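Local coordinates for p-47 protein (Clostridium botulinum E1 str. 'BoNT E Beluga', PDB 5WIX), which is of unknown function but has a tulip-domain fold resembling bactericidal/permeability-increasing protein, which is consistent with binding lipids or other hydrophobic ligands, at residues Ile47-Ser52 with Met62-Trp67; Gln58-Ile63 with Lys156-Ala161; Leu249-Ser254 with Leu391-Ala396; Cys336-Ile341 with Phe351-Thr356. All blocks are in the same frame, centred on the assembly; numbering follows the deposited sequence.

Contact 1: Ile47-Ser52 with Met62-Trp67; sequences IEFLYS and MIFDNW
Phe49 and Phe64 form a T-shaped pair across the two strands. The edge of Phe64 points at the face of Phe49, with planes at 79° and centroids 5.1 Å apart. Phe64 CE2 does the touching, 3.4 Å from Phe49 CD2 and displaced toward the rim of that ring rather than over its middle. Aliphatic packing continues along the same row: Ile47 reaches Phe64 through CG1, which lies 3.4 Å from Phe64 CD2, the two side chains crossing at about a right angle. With chi1 at -174° and chi2 at 167° the Ile47 chain is extended and brings CD1 to 4.2 Å from Trp67 CZ2. Trp67 CZ2 sits above the centre of the Phe64 ring.

The backbones belong to the antiparallel beta hairpin of strands 48-53 and 58-70, with strand 48-53 at the edge of a curled sheet in a tulip-type fold. Phe49 and Met62 are a hydrogen-bonded pair, joined by Phe49 N to Met62 O and Met62 N to Phe49 O, each 3.1 Å. Glu48 and Ile63 make the adjoining non-hydrogen-bonded pair on the other face, where Glu48 CB packs 4.0 Å from Ile63 CG1.

Beyond Phe64 the chain turns a corner at Asp65, where a classic beta bulge sets Asp65 and Asn66 both against Phe83. Ile42 of helix 31-42 touches both Ile47 and Trp67, and Phe162 meets the Phe49 ring.

Contact 2: Gln58-Ile63 with Lys156-Ala161; sequences QEIKMI and KLLISA
The Gln58 carboxamide is the flat group that meets Leu158, and it does so through its oxygen: OE1 lies 3.5 Å from Leu158 CD2. A second leucine methyl, Leu157 CD2, comes within 4.2 Å of the same Gln58 OE1, so the carbonyl end of the amide is turned toward apolar groups of the helix and makes no hydrogen bond across to it. The aliphatic part of Gln58 helps as well, its CB resting 4.0 Å from Leu158 CD2.

Next along the strand comes Ile60, whose side chain and that of Leu158 slide past each other in opposite directions, Ile60 CG2 touching Leu158 CD1 at 3.6 Å. With chi1 at 61°, CG1 of Ile60 lies between the backbone N and the carbonyl carbon, and its terminal CD1 extends to Ile159, 4.0 Å from the CA. This is a helix laid on a sheet: the last turn of helix 153-159 covers strand 58-70 on the face that carries Ile60 and Met62, in the curled antiparallel sheet of the hairpin 48-53/58-70, part of the tulip-domain fold. The contact is van der Waals packing, mostly between side chains.

Met62 closes the row. Its chain bends at chi3 (-67°), and the Met62 and Ile159 side chains cross at about a right angle, with Met62 CE 3.6 Å from Ile159 CG2. Phe89 of strand 87-91 touches both Ile60 and Leu158, while Leu98 lies against Met62. Ala161 packs on Tyr51 of strand 48-53, the other strand of the hairpin.

Contact 3: Leu249-Ser254 with Leu391-Ala396; sequences LPKLSS and LAFELA
Lys251 lays its aliphatic chain along Phe393, CG coming 3.4 Å from Phe393 CD1 as the two side chains run past each other in opposite directions. A bend at chi2 (55°) turns the rest of the lysine toward the loop backbone, bringing Lys251 CE to 3.6 Å from Glu394 O, while CB lies 3.9 Å from the CD2 methyl of Leu395. Leu252 fills in beside the same ring: its CD1 is 3.8 Å from Phe393 CE2 and 3.6 Å from Leu391 CD2, the two leucines lying side by side and pointing the same way. The backbone N of Leu252 stands over one face of Phe393, offset toward the rim.

These residues join the end of helix 240-252 to the loop that follows the long helix 370-390 in the part of the tulip-domain fold built on the sheet of strands 328-343 and 348-363. One shell out, at the helix end two carbonyls each take a serine N and OG: Leu249 O from Ser253, Lys251 O from Ser254. Strand 348-363 also holds the loop, with backbone hydrogen bonds between Phe393 and Phe351 and between Leu395 and Val349, while Leu391 packs on Cys336 and Thr338.

Contact 4: Cys336-Ile341 with Phe351-Thr356; sequences CITKFI and FEIYST
Ile353 reaches across to Cys336 and Thr338 with its CD1 methyl, 3.8 Å from Cys336 SG and 4.0 Å from Thr338 CG2. The sulfur also meets the methyl of Thr356, CG2 lying 3.7 Å from Cys336 SG. Farther along this face Phe351 joins Phe340: Phe351 CE1 is 4.2 Å from Phe340 CB, and Phe351 CZ comes up at the edge of the Phe340 ring, near its plane. At the bulge Ile337 and Tyr354 lie side by side, pointing the same way, with Ile337 CG2 3.9 Å from Tyr354 CD2. A chi1 of -179° turns the Tyr354 ring beside the carbonyl carbon, alongside Ile337.

Between the faces runs the backbone of an antiparallel hairpin. Lys339 and Glu352 are a hydrogen-bonded pair, Lys339 N giving to Glu352 O at 2.8 Å and Glu352 N to Lys339 O. Nearer Cys336 a classic beta bulge shifts the register by one: Tyr354 N and Ser355 N both bond to Ile337 O, while Ile337 N bonds back to Ser355 O. At the polar margin the carboxylate of Glu352 lies against Ile341, OE2 3.8 Å from Ile341 CD1; Lys339 NZ is 5.7 Å from that Glu352 OE2, a separation at which any attraction is probably weak.

Strand 311-322 continues the sheet beside strand 328-343, and Leu312 touches both Thr338 and Phe351. Arg388 of helix 370-390 packs on Cys336, Ile353 and Thr356, and strand 414-422 meets Phe340 through Ile420 and Leu422.

How the contacts relate
The four contacts form two clusters on opposite sides of the centre of the elongated chain. Contacts 1 and 2 lie about 9 Å apart between centres and share Met62, Ile63 and strand 58-70; contact 1 pairs that strand in its hairpin, contact 2 sets helix 153-159 on it. Contacts 3 and 4, about 13 Å apart between centres, touch where loop 391-396 runs along strand 348-363. The clusters are some 56 to 63 Å apart between centres. Along the chain contacts 1 and 2 close before contact 3 opens, and contact 4 is nested within the loop contact 3 closes. One cluster thus belongs to the curled sheet of strand 58-70, the other to that of 348-363.

Contact 1: Ile47-Ser52 with Met62-Trp67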
loop_
_atom_site.group_PDB
_atom_site.type_symbol
_atom_site.label_atom_id
_atom_site.label_comp_id
_atom_site.label_asym_id
_atom_site.label_seq_id
_atom_site.Cartn_x
_atom_site.Cartn_y
_atom_site.Cartn_z
ATOM N N ILE A 47 6.902 29.602 -17.929
ATOM C CA ILE A 47 6.692 28.445 -18.801
ATOM C C ILE A 47 6.358 28.821 -20.245
ATOM O O ILE A 47 5.225 28.640 -20.708
ATOM C CB ILE A 47 5.570 27.525 -18.255
ATOM C CG1 ILE A 47 5.454 26.238 -19.090
ATOM C CG2 ILE A 47 4.235 28.275 -18.211
ATOM C CD1 ILE A 47 4.596 25.128 -18.456
ATOM N N GLU A 48 7.355 29.339 -20.954
ATOM C CA GLU A 48 7.214 29.607 -22.380
ATOM C C GLU A 48 8.118 28.631 -23.142
ATOM O O GLU A 48 9.254 28.363 -22.730
ATOM C CB GLU A 48 7.527 31.088 -22.703
ATOM C CG GLU A 48 8.884 31.397 -23.353
ATOM C CD GLU A 48 9.102 32.893 -23.615
ATOM O OE1 GLU A 48 8.224 33.709 -23.257
ATOM O OE2 GLU A 48 10.159 33.252 -24.179
ATOM N N PHE A 49 7.581 28.063 -24.222
ATOM C CA PHE A 49 8.296 27.083 -25.043
ATOM C C PHE A 49 8.628 27.635 -26.427
ATOM O O PHE A 49 7.738 28.050 -27.175
ATOM C CB PHE A 49 7.476 25.801 -25.198
ATOM C CG PHE A 49 7.495 24.917 -23.987
ATOM C CD1 PHE A 49 8.228 25.272 -22.869
ATOM C CD2 PHE A 49 6.791 23.724 -23.969
ATOM C CE1 PHE A 49 8.245 24.465 -21.755
ATOM C CE2 PHE A 49 6.806 22.912 -22.857
ATOM C CZ PHE A 49 7.534 23.283 -21.748
ATOM N N LEU A 50 9.911 27.633 -26.768
ATOM C CA LEU A 50 10.343 28.141 -28.061
ATOM C C LEU A 50 11.097 27.067 -28.830
ATOM O O LEU A 50 11.882 26.299 -28.262
ATOM C CB LEU A 50 11.217 29.390 -27.894
ATOM C CG LEU A 50 10.631 30.591 -27.135
ATOM C CD1 LEU A 50 11.738 31.520 -26.659
ATOM C CD2 LEU A 50 9.627 31.359 -27.977
ATOM N N TYR A 51 10.819 26.999 -30.126
ATOM C CA TYR A 51 11.568 26.140 -31.020
ATOM C C TYR A 51 11.552 26.759 -32.405
ATOM O O TYR A 51 10.525 27.253 -32.861
ATOM C CB TYR A 51 10.994 24.719 -31.052
ATOM C CG TYR A 51 11.779 23.778 -31.945
ATOM C CD1 TYR A 51 12.874 23.070 -31.462
ATOM C CD2 TYR A 51 11.432 23.611 -33.277
ATOM C CE1 TYR A 51 13.594 22.215 -32.287
ATOM C CE2 TYR A 51 12.146 22.765 -34.104
ATOM C CZ TYR A 51 13.220 22.069 -33.607
ATOM O OH TYR A 51 13.916 21.231 -34.445
ATOM N N SER A 52 12.705 26.749 -33.061
ATOM C CA SER A 52 12.804 27.225 -34.426
ATOM C C SER A 52 13.700 26.282 -35.213
ATOM O O SER A 52 14.907 26.214 -34.987
ATOM C CB SER A 52 13.342 28.661 -34.484
ATOM O OG SER A 52 14.754 28.699 -34.347
ATOM N N MET A 62 4.719 28.819 -27.416
ATOM C CA MET A 62 3.546 28.417 -26.637
ATOM C C MET A 62 3.583 28.907 -25.183
ATOM O O MET A 62 4.506 28.580 -24.431
ATOM C CB MET A 62 3.401 26.889 -26.650
ATOM C CG MET A 62 2.566 26.339 -27.791
ATOM S SD MET A 62 2.365 24.538 -27.729
ATOM C CE MET A 62 4.038 23.948 -28.030
ATOM N N ILE A 63 2.573 29.673 -24.780
ATOM C CA ILE A 63 2.456 30.095 -23.384
ATOM C C ILE A 63 1.244 29.445 -22.725
ATOM O O ILE A 63 0.107 29.597 -23.185
ATOM C CB ILE A 63 2.359 31.625 -23.246
ATOM C CG1 ILE A 63 3.736 32.262 -23.454
ATOM C CG2 ILE A 63 1.806 32.005 -21.878
ATOM C CD1 ILE A 63 3.745 33.785 -23.352
ATOM N N PHE A 64 1.503 28.735 -21.628
ATOM C CA PHE A 64 0.526 27.818 -21.058
ATOM C C PHE A 64 -0.382 28.391 -19.976
ATOM O O PHE A 64 0.074 29.070 -19.053
ATOM C CB PHE A 64 1.248 26.605 -20.492
ATOM C CG PHE A 64 1.904 25.756 -21.532
ATOM C CD1 PHE A 64 1.150 24.934 -22.353
ATOM C CD2 PHE A 64 3.277 25.779 -21.690
ATOM C CE1 PHE A 64 1.758 24.152 -23.306
ATOM C CE2 PHE A 64 3.886 24.994 -22.640
ATOM C CZ PHE A 64 3.128 24.182 -23.451
ATOM N N ASP A 65 -1.669 28.074 -20.108
ATOM C CA ASP A 65 -2.700 28.409 -19.129
ATOM C C ASP A 65 -2.794 27.344 -18.017
ATOM O O ASP A 65 -2.699 27.654 -16.828
ATOM C CB ASP A 65 -4.051 28.563 -19.842
ATOM C CG ASP A 65 -5.157 29.045 -18.919
ATOM O OD1 ASP A 65 -4.970 30.089 -18.259
ATOM O OD2 ASP A 65 -6.216 28.380 -18.856
ATOM N N ASN A 66 -2.969 26.087 -18.419
ATOM C CA ASN A 66 -3.138 24.981 -17.484
ATOM C C ASN A 66 -2.872 23.635 -18.158
ATOM O O ASN A 66 -3.052 23.505 -19.376
ATOM C CB ASN A 66 -4.553 24.996 -16.902
ATOM C CG ASN A 66 -4.708 24.056 -15.722
ATOM O OD1 ASN A 66 -3.787 23.892 -14.919
ATOM N ND2 ASN A 66 -5.875 23.426 -15.617
ATOM N N TRP A 67 -2.421 22.644 -17.384
ATOM C CA TRP A 67 -2.422 21.250 -17.847
ATOM C C TRP A 67 -3.336 20.440 -16.932
ATOM O O TRP A 67 -3.443 20.713 -15.729
ATOM C CB TRP A 67 -1.023 20.623 -17.868
ATOM C CG TRP A 67 -0.012 21.317 -18.724
ATOM C CD1 TRP A 67 -0.146 22.527 -19.329
ATOM C CD2 TRP A 67 1.294 20.844 -19.061
ATOM N NE1 TRP A 67 0.993 22.841 -20.024
ATOM C CE2 TRP A 67 1.900 21.820 -19.875
ATOM C CE3 TRP A 67 2.020 19.694 -18.760
ATOM C CZ2 TRP A 67 3.181 21.684 -20.389
ATOM C CZ3 TRP A 67 3.298 19.557 -19.265
ATOM C CH2 TRP A 67 3.863 20.546 -20.069
#

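Contact 2: Gln58-Ile63 with Lys156-Ala161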
loop_
_atom_site.group_PDB
_atom_site.type_symbol
_atom_site.label_atom_id
_atom_site.label_comp_id
_atom_site.label_asym_id
_atom_site.label_seq_id
_atom_site.Cartn_x
_atom_site.Cartn_y
_atom_site.Cartn_z
ATOM N N GLN A 58 10.380 27.158 -39.772
ATOM C CA GLN A 58 9.331 26.758 -38.832
ATOM C C GLN A 58 9.584 27.312 -37.423
ATOM O O GLN A 58 10.741 27.451 -37.011
ATOM C CB GLN A 58 9.215 25.230 -38.792
ATOM C CG GLN A 58 9.011 24.580 -40.157
ATOM C CD GLN A 58 8.870 23.069 -40.078
ATOM O OE1 GLN A 58 7.936 22.552 -39.462
ATOM N NE2 GLN A 58 9.803 22.353 -40.704
ATOM N N GLU A 59 8.507 27.640 -36.699
ATOM C CA GLU A 59 8.629 28.063 -35.296
ATOM C C GLU A 59 7.296 28.109 -34.508
ATOM O O GLU A 59 6.225 28.340 -35.088
ATOM C CB GLU A 59 9.314 29.440 -35.222
ATOM C CG GLU A 59 8.530 30.587 -35.826
ATOM C CD GLU A 59 9.246 31.921 -35.680
ATOM O OE1 GLU A 59 8.698 32.947 -36.143
ATOM O OE2 GLU A 59 10.355 31.943 -35.103
ATOM N N ILE A 60 7.382 27.871 -33.192
ATOM C CA ILE A 60 6.266 28.066 -32.254
ATOM C C ILE A 60 6.694 28.742 -30.960
ATOM O O ILE A 60 7.807 28.537 -30.470
ATOM C CB ILE A 60 5.573 26.745 -31.829
ATOM C CG1 ILE A 60 6.541 25.812 -31.119
ATOM C CG2 ILE A 60 4.995 26.038 -33.005
ATOM C CD1 ILE A 60 5.842 24.637 -30.517
ATOM N N LYS A 61 5.784 29.530 -30.402
ATOM C CA LYS A 61 5.955 30.090 -29.075
ATOM C C LYS A 61 4.682 29.820 -28.292
ATOM O O LYS A 61 3.681 30.497 -28.492
ATOM C CB LYS A 61 6.253 31.589 -29.135
ATOM N N MET A 62 4.719 28.819 -27.416
ATOM C CA MET A 62 3.546 28.417 -26.637
ATOM C C MET A 62 3.583 28.907 -25.183
ATOM O O MET A 62 4.506 28.580 -24.431
ATOM C CB MET A 62 3.401 26.889 -26.650
ATOM C CG MET A 62 2.566 26.339 -27.791
ATOM S SD MET A 62 2.365 24.538 -27.729
ATOM C CE MET A 62 4.038 23.948 -28.030
ATOM N N ILE A 63 2.573 29.673 -24.780
ATOM C CA ILE A 63 2.456 30.095 -23.384
ATOM C C ILE A 63 1.244 29.445 -22.725
ATOM O O ILE A 63 0.107 29.597 -23.185
ATOM C CB ILE A 63 2.359 31.625 -23.246
ATOM C CG1 ILE A 63 3.736 32.262 -23.454
ATOM C CG2 ILE A 63 1.806 32.005 -21.878
ATOM C CD1 ILE A 63 3.745 33.785 -23.352
ATOM N N LYS A 156 1.296 19.550 -34.968
ATOM C CA LYS A 156 1.684 18.335 -34.269
ATOM C C LYS A 156 3.181 18.036 -34.420
ATOM O O LYS A 156 3.858 17.764 -33.430
ATOM C CB LYS A 156 0.841 17.163 -34.759
ATOM C CG LYS A 156 -0.646 17.343 -34.505
ATOM C CD LYS A 156 -1.393 16.362 -35.370
ATOM C CE LYS A 156 -2.604 15.809 -34.664
ATOM N NZ LYS A 156 -3.871 15.977 -35.461
ATOM N N LEU A 157 3.701 18.107 -35.645
ATOM C CA LEU A 157 5.142 17.956 -35.880
ATOM C C LEU A 157 5.913 18.909 -34.971
ATOM O O LEU A 157 6.894 18.521 -34.321
ATOM C CB LEU A 157 5.491 18.208 -37.357
ATOM C CG LEU A 157 6.959 18.397 -37.778
ATOM C CD1 LEU A 157 7.882 17.308 -37.207
ATOM C CD2 LEU A 157 7.090 18.484 -39.316
ATOM N N LEU A 158 5.424 20.142 -34.888
ATOM C CA LEU A 158 6.118 21.180 -34.142
ATOM C C LEU A 158 5.929 21.100 -32.627
ATOM O O LEU A 158 6.908 21.218 -31.905
ATOM C CB LEU A 158 5.701 22.566 -34.640
ATOM C CG LEU A 158 6.425 23.068 -35.893
ATOM C CD1 LEU A 158 6.212 24.566 -36.034
ATOM C CD2 LEU A 158 7.920 22.712 -35.928
ATOM N N ILE A 159 4.711 20.910 -32.123
ATOM C CA ILE A 159 4.583 20.883 -30.668
ATOM C C ILE A 159 5.180 19.625 -30.103
ATOM O O ILE A 159 5.180 19.459 -28.907
ATOM C CB ILE A 159 3.130 20.966 -30.127
ATOM C CG1 ILE A 159 2.401 19.630 -30.300
ATOM C CG2 ILE A 159 2.389 22.141 -30.718
ATOM C CD1 ILE A 159 1.602 19.233 -29.083
ATOM N N SER A 160 5.674 18.730 -30.946
ATOM C CA SER A 160 6.452 17.628 -30.416
ATOM C C SER A 160 7.912 18.065 -30.354
ATOM O O SER A 160 8.755 17.340 -29.825
ATOM C CB SER A 160 6.355 16.396 -31.306
ATOM O OG SER A 160 5.022 15.906 -31.314
ATOM N N ALA A 161 8.109 19.309 -30.722
ATOM C CA ALA A 161 9.334 19.995 -30.426
ATOM C C ALA A 161 9.195 20.591 -29.021
ATOM O O ALA A 161 9.844 21.556 -28.681
ATOM C CB ALA A 161 9.583 21.076 -31.446
#

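Contact 3: Leu249-Ser254 with Leu391-Ala396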
loop_
_atom_site.group_PDB
_atom_site.type_symbol
_atom_site.label_atom_id
_atom_site.label_comp_id
_atom_site.label_asym_id
_atom_site.label_seq_id
_atom_site.Cartn_x
_atom_site.Cartn_y
_atom_site.Cartn_z
ATOM N N LEU A 249 1.819 -10.191 13.590
ATOM C CA LEU A 249 2.819 -10.967 14.333
ATOM C C LEU A 249 3.611 -10.176 15.391
ATOM O O LEU A 249 3.655 -10.594 16.548
ATOM C CB LEU A 249 3.788 -11.627 13.359
ATOM C CG LEU A 249 4.738 -12.656 13.942
ATOM C CD1 LEU A 249 3.941 -13.899 14.278
ATOM C CD2 LEU A 249 5.837 -12.976 12.946
ATOM N N PRO A 250 4.218 -9.028 15.016
ATOM C CA PRO A 250 5.010 -8.278 16.007
ATOM C C PRO A 250 4.260 -8.017 17.287
ATOM O O PRO A 250 4.853 -8.156 18.366
ATOM C CB PRO A 250 5.310 -6.963 15.297
ATOM C CG PRO A 250 5.310 -7.322 13.840
ATOM C CD PRO A 250 4.253 -8.376 13.686
ATOM N N LYS A 251 2.978 -7.680 17.194
ATOM C CA LYS A 251 2.207 -7.444 18.416
ATOM C C LYS A 251 1.911 -8.766 19.147
ATOM O O LYS A 251 2.314 -8.952 20.291
ATOM C CB LYS A 251 0.906 -6.712 18.114
ATOM C CG LYS A 251 0.108 -6.344 19.362
ATOM C CD LYS A 251 0.929 -5.534 20.359
ATOM C CE LYS A 251 0.170 -5.334 21.671
ATOM N NZ LYS A 251 1.044 -4.849 22.783
ATOM N N LEU A 252 1.217 -9.663 18.454
ATOM C CA LEU A 252 0.836 -10.986 18.936
ATOM C C LEU A 252 1.980 -11.684 19.624
ATOM O O LEU A 252 1.869 -12.123 20.771
ATOM C CB LEU A 252 0.357 -11.852 17.755
ATOM C CG LEU A 252 0.026 -13.331 17.952
ATOM C CD1 LEU A 252 -1.330 -13.462 18.616
ATOM C CD2 LEU A 252 0.036 -14.089 16.637
ATOM N N SER A 253 3.099 -11.761 18.923
ATOM C CA SER A 253 4.236 -12.542 19.384
ATOM C C SER A 253 4.918 -11.962 20.647
ATOM O O SER A 253 5.888 -12.524 21.159
ATOM C CB SER A 253 5.239 -12.648 18.247
ATOM O OG SER A 253 5.958 -11.438 18.123
ATOM N N SER A 254 4.404 -10.840 21.137
ATOM C CA SER A 254 4.906 -10.189 22.336
ATOM C C SER A 254 3.743 -10.002 23.282
ATOM O O SER A 254 3.777 -9.143 24.160
ATOM C CB SER A 254 5.526 -8.826 22.022
ATOM O OG SER A 254 4.529 -7.801 22.005
ATOM N N LEU A 391 -5.020 -13.137 22.533
ATOM C CA LEU A 391 -5.423 -12.857 21.168
ATOM C C LEU A 391 -6.232 -11.564 21.016
ATOM O O LEU A 391 -6.764 -11.303 19.943
ATOM C CB LEU A 391 -6.259 -14.010 20.628
ATOM C CG LEU A 391 -5.518 -15.331 20.647
ATOM C CD1 LEU A 391 -6.352 -16.406 19.947
ATOM C CD2 LEU A 391 -4.162 -15.177 19.976
ATOM N N ALA A 392 -6.350 -10.778 22.085
ATOM C CA ALA A 392 -7.195 -9.590 22.045
ATOM C C ALA A 392 -6.430 -8.357 22.460
ATOM O O ALA A 392 -6.468 -7.941 23.614
ATOM C CB ALA A 392 -8.415 -9.759 22.916
ATOM N N PHE A 393 -5.787 -7.751 21.475
ATOM C CA PHE A 393 -4.880 -6.645 21.683
ATOM C C PHE A 393 -5.140 -5.500 20.699
ATOM O O PHE A 393 -6.111 -5.526 19.945
ATOM C CB PHE A 393 -3.448 -7.156 21.531
ATOM C CG PHE A 393 -3.269 -8.059 20.358
ATOM C CD1 PHE A 393 -3.055 -7.525 19.072
ATOM C CD2 PHE A 393 -3.372 -9.435 20.514
ATOM C CE1 PHE A 393 -2.903 -8.360 17.957
ATOM C CE2 PHE A 393 -3.222 -10.285 19.418
ATOM C CZ PHE A 393 -2.989 -9.736 18.128
ATOM N N GLU A 394 -4.244 -4.514 20.707
ATOM C CA GLU A 394 -4.310 -3.333 19.848
ATOM C C GLU A 394 -2.923 -3.049 19.281
ATOM O O GLU A 394 -1.967 -2.951 20.049
ATOM C CB GLU A 394 -4.839 -2.105 20.632
ATOM C CG GLU A 394 -4.491 -0.732 20.015
ATOM C CD GLU A 394 -5.119 0.460 20.748
ATOM O OE1 GLU A 394 -6.367 0.637 20.702
ATOM O OE2 GLU A 394 -4.347 1.245 21.350
ATOM N N LEU A 395 -2.804 -2.897 17.955
ATOM C CA LEU A 395 -1.495 -2.644 17.336
ATOM C C LEU A 395 -0.978 -1.266 17.744
ATOM O O LEU A 395 -1.730 -0.436 18.266
ATOM C CB LEU A 395 -1.565 -2.760 15.820
ATOM C CG LEU A 395 -2.208 -3.960 15.111
ATOM C CD1 LEU A 395 -2.038 -3.775 13.566
ATOM C CD2 LEU A 395 -1.655 -5.306 15.568
ATOM N N ALA A 396 0.306 -1.011 17.544
ATOM C CA ALA A 396 0.868 0.232 18.083
ATOM C C ALA A 396 1.559 1.079 17.025
ATOM O O ALA A 396 2.144 2.134 17.332
ATOM C CB ALA A 396 1.838 -0.084 19.214
#

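Contact 4: Cys336-Ile341 with Phe351-Thr356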
loop_
_atom_site.group_PDB
_atom_site.type_symbol
_atom_site.label_atom_id
_atom_site.label_comp_id
_atom_site.label_asym_id
_atom_site.label_seq_id
_atom_site.Cartn_x
_atom_site.Cartn_y
_atom_site.Cartn_z
ATOM N N CYS A 336 -10.279 -20.163 18.082
ATOM C CA CYS A 336 -10.744 -18.854 18.538
ATOM C C CYS A 336 -10.632 -17.780 17.467
ATOM O O CYS A 336 -9.526 -17.373 17.078
ATOM C CB CYS A 336 -9.963 -18.414 19.781
ATOM S SG CYS A 336 -10.417 -16.776 20.396
ATOM N N ILE A 337 -11.796 -17.317 17.020
ATOM C CA ILE A 337 -11.923 -16.277 16.009
ATOM C C ILE A 337 -11.802 -14.871 16.606
ATOM O O ILE A 337 -12.555 -14.509 17.515
ATOM C CB ILE A 337 -13.260 -16.396 15.317
ATOM C CG1 ILE A 337 -13.557 -17.864 14.992
ATOM C CG2 ILE A 337 -13.299 -15.494 14.091
ATOM C CD1 ILE A 337 -12.618 -18.465 13.993
ATOM N N THR A 338 -10.855 -14.079 16.109
ATOM C CA THR A 338 -10.776 -12.679 16.509
ATOM C C THR A 338 -11.069 -11.801 15.304
ATOM O O THR A 338 -10.961 -12.268 14.169
ATOM C CB THR A 338 -9.414 -12.317 17.078
ATOM O OG1 THR A 338 -8.410 -12.612 16.102
ATOM C CG2 THR A 338 -9.147 -13.136 18.295
ATOM N N LYS A 339 -11.419 -10.537 15.555
ATOM C CA LYS A 339 -11.917 -9.641 14.507
ATOM C C LYS A 339 -11.253 -8.264 14.458
ATOM O O LYS A 339 -11.094 -7.608 15.484
ATOM C CB LYS A 339 -13.430 -9.448 14.670
ATOM C CG LYS A 339 -14.058 -8.499 13.670
ATOM C CD LYS A 339 -15.554 -8.287 13.941
ATOM C CE LYS A 339 -16.217 -7.440 12.835
ATOM N NZ LYS A 339 -17.676 -7.189 13.052
ATOM N N PHE A 340 -10.902 -7.822 13.252
ATOM C CA PHE A 340 -10.362 -6.485 13.032
ATOM C C PHE A 340 -11.364 -5.435 13.474
ATOM O O PHE A 340 -12.565 -5.626 13.342
ATOM C CB PHE A 340 -10.007 -6.297 11.559
ATOM C CG PHE A 340 -9.648 -4.886 11.183
ATOM C CD1 PHE A 340 -8.340 -4.437 11.288
ATOM C CD2 PHE A 340 -10.607 -4.021 10.680
ATOM C CE1 PHE A 340 -8.005 -3.140 10.925
ATOM C CE2 PHE A 340 -10.278 -2.730 10.310
ATOM C CZ PHE A 340 -8.979 -2.289 10.431
ATOM N N ILE A 341 -10.858 -4.328 13.999
ATOM C CA ILE A 341 -11.687 -3.278 14.586
ATOM C C ILE A 341 -11.000 -1.953 14.361
ATOM O O ILE A 341 -9.839 -1.772 14.739
ATOM C CB ILE A 341 -11.911 -3.482 16.108
ATOM C CG1 ILE A 341 -13.041 -4.477 16.357
ATOM C CG2 ILE A 341 -12.224 -2.141 16.807
ATOM C CD1 ILE A 341 -14.335 -4.006 15.801
ATOM N N PHE A 351 -8.058 -5.850 17.694
ATOM C CA PHE A 351 -8.712 -7.131 17.463
ATOM C C PHE A 351 -9.401 -7.592 18.726
ATOM O O PHE A 351 -8.806 -7.637 19.820
ATOM C CB PHE A 351 -7.724 -8.185 16.997
ATOM C CG PHE A 351 -6.988 -7.810 15.755
ATOM C CD1 PHE A 351 -7.318 -8.401 14.532
ATOM C CD2 PHE A 351 -5.964 -6.871 15.791
ATOM C CE1 PHE A 351 -6.634 -8.068 13.390
ATOM C CE2 PHE A 351 -5.265 -6.531 14.638
ATOM C CZ PHE A 351 -5.606 -7.130 13.438
ATOM N N GLU A 352 -10.673 -7.919 18.574
ATOM C CA GLU A 352 -11.436 -8.415 19.687
ATOM C C GLU A 352 -11.874 -9.846 19.428
ATOM O O GLU A 352 -11.705 -10.384 18.333
ATOM C CB GLU A 352 -12.628 -7.508 19.952
ATOM C CG GLU A 352 -13.699 -7.574 18.932
ATOM C CD GLU A 352 -14.740 -6.507 19.162
ATOM O OE1 GLU A 352 -14.576 -5.756 20.157
ATOM O OE2 GLU A 352 -15.701 -6.427 18.358
ATOM N N ILE A 353 -12.399 -10.466 20.474
ATOM C CA ILE A 353 -12.862 -11.839 20.416
ATOM C C ILE A 353 -14.210 -11.909 19.723
ATOM O O ILE A 353 -15.139 -11.220 20.131
ATOM C CB ILE A 353 -12.981 -12.421 21.832
ATOM C CG1 ILE A 353 -11.624 -12.341 22.536
ATOM C CG2 ILE A 353 -13.537 -13.854 21.788
ATOM C CD1 ILE A 353 -10.600 -13.377 22.026
ATOM N N TYR A 354 -14.324 -12.737 18.683
ATOM C CA TYR A 354 -15.595 -12.910 17.966
ATOM C C TYR A 354 -16.320 -14.151 18.467
ATOM O O TYR A 354 -17.515 -14.121 18.772
ATOM C CB TYR A 354 -15.348 -13.016 16.464
ATOM C CG TYR A 354 -16.593 -13.167 15.606
ATOM C CD1 TYR A 354 -17.381 -12.063 15.288
ATOM C CD2 TYR A 354 -16.960 -14.405 15.077
ATOM C CE1 TYR A 354 -18.512 -12.188 14.488
ATOM C CE2 TYR A 354 -18.092 -14.537 14.272
ATOM C CZ TYR A 354 -18.864 -13.423 13.981
ATOM O OH TYR A 354 -19.989 -13.544 13.186
ATOM N N SER A 355 -15.578 -15.247 18.563
ATOM C CA SER A 355 -16.152 -16.497 19.031
ATOM C C SER A 355 -15.096 -17.437 19.571
ATOM O O SER A 355 -13.926 -17.370 19.195
ATOM C CB SER A 355 -16.894 -17.186 17.897
ATOM O OG SER A 355 -15.962 -17.717 16.973
ATOM N N THR A 356 -15.515 -18.340 20.438
ATOM C CA THR A 356 -14.625 -19.399 20.854
ATOM C C THR A 356 -15.319 -20.707 20.559
ATOM O O THR A 356 -15.936 -21.312 21.441
ATOM C CB THR A 356 -14.239 -19.280 22.329
ATOM O OG1 THR A 356 -15.345 -18.759 23.076
ATOM C CG2 THR A 356 -13.098 -18.321 22.448
#